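Local coordinates for protein R.Pab1 family restriction endonuclease (Campylobacter coli, PDB 7CFA) that acts as a restriction DNA glycosylase, probably excising a base, most likely adenine, from its DNA recognition sequence, at residues H47-Q52 with F172-H177; K180-E185 with K198-I203. The protein carries 2 engineered substitutions. One frame throughout, in Å; residues are numbered along the deposited sequence.

Contact 1. Residues H47-Q52 with F172-H177; sequences HYVEWQ and FCFPVH
Val49 lies against the ring face of Phe174 where two neighbouring antiparallel strands, 47-51 and 166-175, pair near the middle of the curved seven-stranded sheet. The strand directions differ by 158°, and four bridged pairs set the register from Tyr48-Pro175 to Trp51-Phe172. Val49 N donates to Phe174 O at 2.7 Å and Phe172 N to Trp51 O at 2.6 Å; the bond from Phe174 N to Val49 O is weak. Beyond the Tyr48-Pro175 pair, Val176 N reaches His47 O at 2.9 Å, so the strand's bonding extends into the 3-10 segment that begins at Val176.

From Val49 to Trp51 and from Phe172 to Phe174 the side chains alternate between the two faces. Val49, Trp51, Phe172 and Phe174 share one. Phe174 CG is wedged between its own backbone N and carbonyl carbon (chi1 51°), which brings the ring back beside Val49, whose CB lies 4.0 Å from the ring centroid as a CH-pi contact. From the same valine, CG2 reaches Val176 CG2 at 3.7 Å, the two side chains crossing at about a right angle. Trp51 NE1 is bonded to Glu78, while Phe172 leans on helix 208-219 through Ile210, Met214 and Phe211.

Glu50 and Cys173 occupy the other face, with Glu50 CG beside Cys173 SG at 4.0 Å. The carboxylate is turned to strand 21-27, where Arg22 and Lys24 form salt bridges with separate oxygens; these cations probably offset the nearby like charge of Glu154. At Tyr48, CB points away from the partner strand, yet the ring runs alongside Pro175, and Pro175 CG sits over its face. At the other end of the pairing, Trp51 brings CE3 to the edge of the Phe172 ring, in its plane, 3.7 Å from Phe172 CD2.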
loop_
_atom_site.group_PDB
_atom_site.type_symbol
_atom_site.label_atom_id
_atom_site.label_comp_id
_atom_site.label_asym_id
_atom_site.label_seq_id
_atom_site.Cartn_x
_atom_site.Cartn_y
_atom_site.Cartn_z
ATOM N N HIS A 47 10.061 12.830 -15.476
ATOM C CA HIS A 47 8.851 13.057 -14.698
ATOM C C HIS A 47 7.634 12.548 -15.460
ATOM O O HIS A 47 7.410 12.919 -16.616
ATOM C CB HIS A 47 8.692 14.538 -14.365
ATOM C CG HIS A 47 9.560 15.000 -13.237
ATOM N ND1 HIS A 47 10.806 15.555 -13.434
ATOM C CD2 HIS A 47 9.364 14.982 -11.897
ATOM C CE1 HIS A 47 11.338 15.864 -12.265
ATOM N NE2 HIS A 47 10.484 15.526 -11.316
ATOM N N TYR A 48 6.851 11.696 -14.806
ATOM C CA TYR A 48 5.667 11.093 -15.397
ATOM C C TYR A 48 4.431 11.457 -14.586
ATOM O O TYR A 48 4.513 11.747 -13.390
ATOM C CB TYR A 48 5.793 9.565 -15.467
ATOM C CG TYR A 48 6.508 9.047 -16.694
ATOM C CD1 TYR A 48 7.868 9.270 -16.879
ATOM C CD2 TYR A 48 5.824 8.319 -17.661
ATOM C CE1 TYR A 48 8.523 8.792 -18.000
ATOM C CE2 TYR A 48 6.471 7.838 -18.783
ATOM C CZ TYR A 48 7.819 8.077 -18.947
ATOM O OH TYR A 48 8.467 7.599 -20.063
ATOM N N VAL A 49 3.286 11.441 -15.254
ATOM C CA VAL A 49 1.993 11.559 -14.592
ATOM C C VAL A 49 1.477 10.157 -14.308
ATOM O O VAL A 49 1.483 9.296 -15.193
ATOM C CB VAL A 49 0.997 12.347 -15.460
ATOM C CG1 VAL A 49 -0.377 12.378 -14.800
ATOM C CG2 VAL A 49 1.506 13.755 -15.712
ATOM N N GLU A 50 1.048 9.919 -13.073
ATOM C CA GLU A 50 0.420 8.659 -12.694
ATOM C C GLU A 50 -1.059 8.917 -12.454
ATOM O O GLU A 50 -1.420 9.679 -11.552
ATOM C CB GLU A 50 1.072 8.063 -11.449
ATOM C CG GLU A 50 0.744 6.593 -11.245
ATOM C CD GLU A 50 1.321 6.033 -9.963
ATOM O OE1 GLU A 50 0.873 6.453 -8.877
ATOM O OE2 GLU A 50 2.231 5.179 -10.044
ATOM N N TRP A 51 -1.908 8.280 -13.257
ATOM C CA TRP A 51 -3.349 8.534 -13.260
ATOM C C TRP A 51 -4.080 7.218 -13.002
ATOM O O TRP A 51 -4.156 6.360 -13.888
ATOM C CB TRP A 51 -3.776 9.161 -14.588
ATOM C CG TRP A 51 -5.228 9.538 -14.699
ATOM C CD1 TRP A 51 -6.182 9.462 -13.724
ATOM C CD2 TRP A 51 -5.885 10.053 -15.865
ATOM N NE1 TRP A 51 -7.393 9.899 -14.213
ATOM C CE2 TRP A 51 -7.237 10.266 -15.525
ATOM C CE3 TRP A 51 -5.461 10.354 -17.162
ATOM C CZ2 TRP A 51 -8.164 10.767 -16.436
ATOM C CZ3 TRP A 51 -6.385 10.849 -18.065
ATOM C CH2 TRP A 51 -7.719 11.049 -17.698
ATOM N N GLN A 52 -4.613 7.058 -11.789
ATOM C CA GLN A 52 -5.447 5.903 -11.456
ATOM C C GLN A 52 -6.829 6.142 -12.059
ATOM O O GLN A 52 -7.770 6.593 -11.401
ATOM C CB GLN A 52 -5.515 5.685 -9.950
ATOM C CG GLN A 52 -6.242 4.406 -9.555
ATOM C CD GLN A 52 -6.294 4.195 -8.055
ATOM O OE1 GLN A 52 -5.887 5.058 -7.278
ATOM N NE2 GLN A 52 -6.796 3.038 -7.640
ATOM N N PHE A 172 -2.616 4.841 -15.363
ATOM C CA PHE A 172 -2.309 5.349 -16.693
ATOM C C PHE A 172 -1.178 6.363 -16.567
ATOM O O PHE A 172 -1.298 7.341 -15.821
ATOM C CB PHE A 172 -3.554 5.976 -17.320
ATOM C CG PHE A 172 -3.360 6.450 -18.729
ATOM C CD1 PHE A 172 -2.650 5.688 -19.644
ATOM C CD2 PHE A 172 -3.910 7.651 -19.147
ATOM C CE1 PHE A 172 -2.483 6.123 -20.945
ATOM C CE2 PHE A 172 -3.748 8.090 -20.444
ATOM C CZ PHE A 172 -3.034 7.326 -21.345
ATOM N N CYS A 173 -0.081 6.127 -17.284
ATOM C CA CYS A 173 1.137 6.904 -17.109
ATOM C C CYS A 173 1.632 7.466 -18.435
ATOM O O CYS A 173 1.503 6.831 -19.487
ATOM C CB CYS A 173 2.242 6.059 -16.465
ATOM S SG CYS A 173 1.764 5.284 -14.902
ATOM N N PHE A 174 2.216 8.656 -18.365
ATOM C CA PHE A 174 2.769 9.349 -19.522
ATOM C C PHE A 174 3.619 10.517 -19.023
ATOM O O PHE A 174 3.389 11.023 -17.918
ATOM C CB PHE A 174 1.660 9.849 -20.462
ATOM C CG PHE A 174 0.591 10.639 -19.769
ATOM C CD1 PHE A 174 0.723 12.008 -19.598
ATOM C CD2 PHE A 174 -0.548 10.014 -19.293
ATOM C CE1 PHE A 174 -0.262 12.735 -18.959
ATOM C CE2 PHE A 174 -1.535 10.736 -18.655
ATOM C CZ PHE A 174 -1.392 12.098 -18.487
ATOM N N PRO A 175 4.596 10.958 -19.817
ATOM C CA PRO A 175 5.485 12.036 -19.366
ATOM C C PRO A 175 4.741 13.346 -19.149
ATOM O O PRO A 175 3.754 13.649 -19.822
ATOM C CB PRO A 175 6.499 12.160 -20.510
ATOM C CG PRO A 175 6.442 10.852 -21.221
ATOM C CD PRO A 175 5.021 10.402 -21.113
ATOM N N VAL A 176 5.243 14.129 -18.190
ATOM C CA VAL A 176 4.644 15.424 -17.880
ATOM C C VAL A 176 4.833 16.403 -19.032
ATOM O O VAL A 176 3.972 17.259 -19.275
ATOM C CB VAL A 176 5.234 15.978 -16.569
ATOM C CG1 VAL A 176 4.628 17.335 -16.230
ATOM C CG2 VAL A 176 5.012 14.995 -15.432
ATOM N N HIS A 177 5.943 16.298 -19.766
ATOM C CA HIS A 177 6.188 17.240 -20.851
ATOM C C HIS A 177 5.234 17.056 -22.025
ATOM O O HIS A 177 5.250 17.881 -22.945
ATOM C CB HIS A 177 7.641 17.141 -21.328
ATOM C CG HIS A 177 8.013 15.803 -21.887
ATOM N ND1 HIS A 177 7.666 15.405 -23.160
ATOM C CD2 HIS A 177 8.714 14.776 -21.351
ATOM C CE1 HIS A 177 8.131 14.188 -23.381
ATOM N NE2 HIS A 177 8.771 13.784 -22.300
#

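Contact 2. Residues K180-E185 with K198-I203; sequences KNINGE and KGYLEI
Glu202 OE1 is gripped by Lys180 NZ at 3.1 Å and by Arg186, a double salt bridge on a carboxylate oxygen where a type I beta turn, Asn181 to Gly184, leans on strand 198-203. The lysine arrives from above the carboxylate plane, 43° out of it, and the two side chains pass at a slant. A bend at the third torsion of Lys180 (chi3 -64°) steers the ammonium group toward Glu202; Asp9 of the adjoining strand 8-13 is its other acidic partner. This alternation of charges probably stabilises the ionised forms of both side chains.

Backbone pairing is confined to one antiparallel hydrogen-bonded bridge, Lys180 with Tyr200. Lys180 N meets Tyr200 O at 3.0 Å, and Tyr200 N returns a bond to Lys180 O. The same Lys180 O lies at the edge of the Tyr200 ring, in its plane, 3.3 Å from Tyr200 CD1. Farther along the ring, Ile182 runs beside Tyr200 and places CD1 3.8 Å from Tyr200 CZ. On its other flank, strand 198-203 bonds to strand 8-13 through Gly199, Leu201 and Ile203, so Lys180, just before the turn, pairs with the edge of strand 198-203 that faces away from strand 8-13.

The turn has its own lock. Gly184 N bonds to Asn181 O, and Asn181 N reaches Glu185 O at 2.8 Å. Asn181 OD1 accepts Glu185 N at 2.6 Å, supplemented by a weak bond from Asn183 N, so the side-chain amide spans the turn it begins. The other end of that amide completes the closure: Asn181 ND2 points to the anti lone pair of Glu185 OE1, 3.2 Å away, with the acceptor almost in the amide plane.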
loop_
_atom_site.group_PDB
_atom_site.type_symbol
_atom_site.label_atom_id
_atom_site.label_comp_id
_atom_site.label_asym_id
_atom_site.label_seq_id
_atom_site.Cartn_x
_atom_site.Cartn_y
_atom_site.Cartn_z
ATOM N N LYS A 180 -0.101 20.143 -22.029
ATOM C CA LYS A 180 -0.161 21.553 -22.381
ATOM C C LYS A 180 -0.613 22.362 -21.172
ATOM O O LYS A 180 -1.372 21.878 -20.328
ATOM C CB LYS A 180 -1.117 21.789 -23.552
ATOM C CG LYS A 180 -0.758 21.028 -24.818
ATOM C CD LYS A 180 -1.728 21.339 -25.948
ATOM C CE LYS A 180 -3.136 20.871 -25.617
ATOM N NZ LYS A 180 -4.085 21.120 -26.737
ATOM N N ASN A 181 -0.133 23.599 -21.090
ATOM C CA ASN A 181 -0.556 24.497 -20.024
ATOM C C ASN A 181 -1.913 25.097 -20.392
ATOM O O ASN A 181 -2.580 24.657 -21.332
ATOM C CB ASN A 181 0.509 25.561 -19.765
ATOM C CG ASN A 181 0.835 26.385 -21.000
ATOM O OD1 ASN A 181 0.162 26.290 -22.026
ATOM N ND2 ASN A 181 1.874 27.206 -20.900
ATOM N N ILE A 182 -2.338 26.123 -19.650
ATOM C CA ILE A 182 -3.622 26.751 -19.931
ATOM C C ILE A 182 -3.603 27.491 -21.263
ATOM O O ILE A 182 -4.658 27.688 -21.876
ATOM C CB ILE A 182 -4.019 27.691 -18.777
ATOM C CG1 ILE A 182 -5.469 28.154 -18.934
ATOM C CG2 ILE A 182 -3.072 28.879 -18.699
ATOM C CD1 ILE A 182 -6.465 27.016 -19.017
ATOM N N ASN A 183 -2.426 27.895 -21.739
ATOM C CA ASN A 183 -2.292 28.571 -23.021
ATOM C C ASN A 183 -2.069 27.603 -24.176
ATOM O O ASN A 183 -1.772 28.045 -25.291
ATOM C CB ASN A 183 -1.142 29.582 -22.967
ATOM C CG ASN A 183 -1.326 30.617 -21.873
ATOM O OD1 ASN A 183 -2.446 30.883 -21.435
ATOM N ND2 ASN A 183 -0.224 31.213 -21.431
ATOM N N GLY A 184 -2.203 26.300 -23.938
ATOM C CA GLY A 184 -1.962 25.325 -24.982
ATOM C C GLY A 184 -0.508 25.130 -25.340
ATOM O O GLY A 184 -0.209 24.677 -26.449
ATOM N N GLU A 185 0.409 25.452 -24.433
ATOM C CA GLU A 185 1.841 25.338 -24.673
ATOM C C GLU A 185 2.399 24.149 -23.904
ATOM O O GLU A 185 2.097 23.972 -22.719
ATOM C CB GLU A 185 2.569 26.616 -24.251
ATOM C CG GLU A 185 2.139 27.861 -25.002
ATOM C CD GLU A 185 2.744 29.122 -24.417
ATOM O OE1 GLU A 185 2.723 29.274 -23.177
ATOM O OE2 GLU A 185 3.250 29.955 -25.196
ATOM N N LYS A 198 -2.788 23.340 -13.809
ATOM C CA LYS A 198 -3.444 22.216 -14.456
ATOM C C LYS A 198 -2.666 21.807 -15.698
ATOM O O LYS A 198 -2.150 22.656 -16.430
ATOM C CB LYS A 198 -4.880 22.573 -14.841
ATOM C CG LYS A 198 -5.755 23.000 -13.677
ATOM C CD LYS A 198 -6.000 21.847 -12.718
ATOM C CE LYS A 198 -6.950 22.256 -11.606
ATOM N NZ LYS A 198 -8.256 22.724 -12.146
ATOM N N GLY A 199 -2.575 20.501 -15.919
ATOM C CA GLY A 199 -2.026 19.959 -17.145
ATOM C C GLY A 199 -3.149 19.466 -18.038
ATOM O O GLY A 199 -4.178 18.997 -17.559
ATOM N N TYR A 200 -2.946 19.581 -19.347
ATOM C CA TYR A 200 -3.973 19.238 -20.326
ATOM C C TYR A 200 -3.429 18.187 -21.283
ATOM O O TYR A 200 -2.545 18.474 -22.098
ATOM C CB TYR A 200 -4.447 20.483 -21.072
ATOM C CG TYR A 200 -5.164 21.454 -20.166
ATOM C CD1 TYR A 200 -4.467 22.453 -19.501
ATOM C CD2 TYR A 200 -6.532 21.355 -19.953
ATOM C CE1 TYR A 200 -5.115 23.336 -18.661
ATOM C CE2 TYR A 200 -7.190 22.234 -19.115
ATOM C CZ TYR A 200 -6.477 23.222 -18.471
ATOM O OH TYR A 200 -7.127 24.100 -17.634
ATOM N N LEU A 201 -3.959 16.972 -21.175
ATOM C CA LEU A 201 -3.611 15.882 -22.075
ATOM C C LEU A 201 -4.485 15.975 -23.318
ATOM O O LEU A 201 -5.712 15.851 -23.232
ATOM C CB LEU A 201 -3.792 14.530 -21.388
ATOM C CG LEU A 201 -3.551 13.283 -22.245
ATOM C CD1 LEU A 201 -2.094 13.188 -22.673
ATOM C CD2 LEU A 201 -3.981 12.026 -21.502
ATOM N N GLU A 202 -3.856 16.199 -24.466
ATOM C CA GLU A 202 -4.578 16.323 -25.728
ATOM C C GLU A 202 -4.941 14.931 -26.229
ATOM O O GLU A 202 -4.060 14.113 -26.513
ATOM C CB GLU A 202 -3.736 17.077 -26.752
ATOM C CG GLU A 202 -4.397 17.200 -28.113
ATOM C CD GLU A 202 -3.585 18.042 -29.074
ATOM O OE1 GLU A 202 -2.876 18.961 -28.612
ATOM O OE2 GLU A 202 -3.653 17.779 -30.293
ATOM N N ILE A 203 -6.239 14.662 -26.336
ATOM C CA ILE A 203 -6.757 13.407 -26.864
ATOM C C ILE A 203 -7.413 13.703 -28.204
ATOM O O ILE A 203 -8.286 14.573 -28.291
ATOM C CB ILE A 203 -7.759 12.758 -25.895
ATOM C CG1 ILE A 203 -7.150 12.645 -24.496
ATOM C CG2 ILE A 203 -8.189 11.392 -26.412
ATOM C CD1 ILE A 203 -8.135 12.184 -23.442
#

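Overall arrangement
Both segments of contact 1 precede those of contact 2 in the sequence, and the two centres are about 13 Å apart. Contact 1 is buried within the seven-stranded sheet; contact 2 is more peripheral, joining a loop to the two-stranded sheet of 8-13 and 198-203. The sheets meet directly: Leu201 CD2 packs 4.0 Å from Phe174 CE2 and also touches Phe172, while Tyr10 of strand 8-13 meets Trp51. Phe211 of helix 208-219 touches Phe172, Leu201 and Ile203, tying both contacts to the helical part. The small sheet, the large curved sheet characteristic of the R.PabI family and helix 208-219 thus meet in one shared apolar region around Leu201, Phe172 and Phe211.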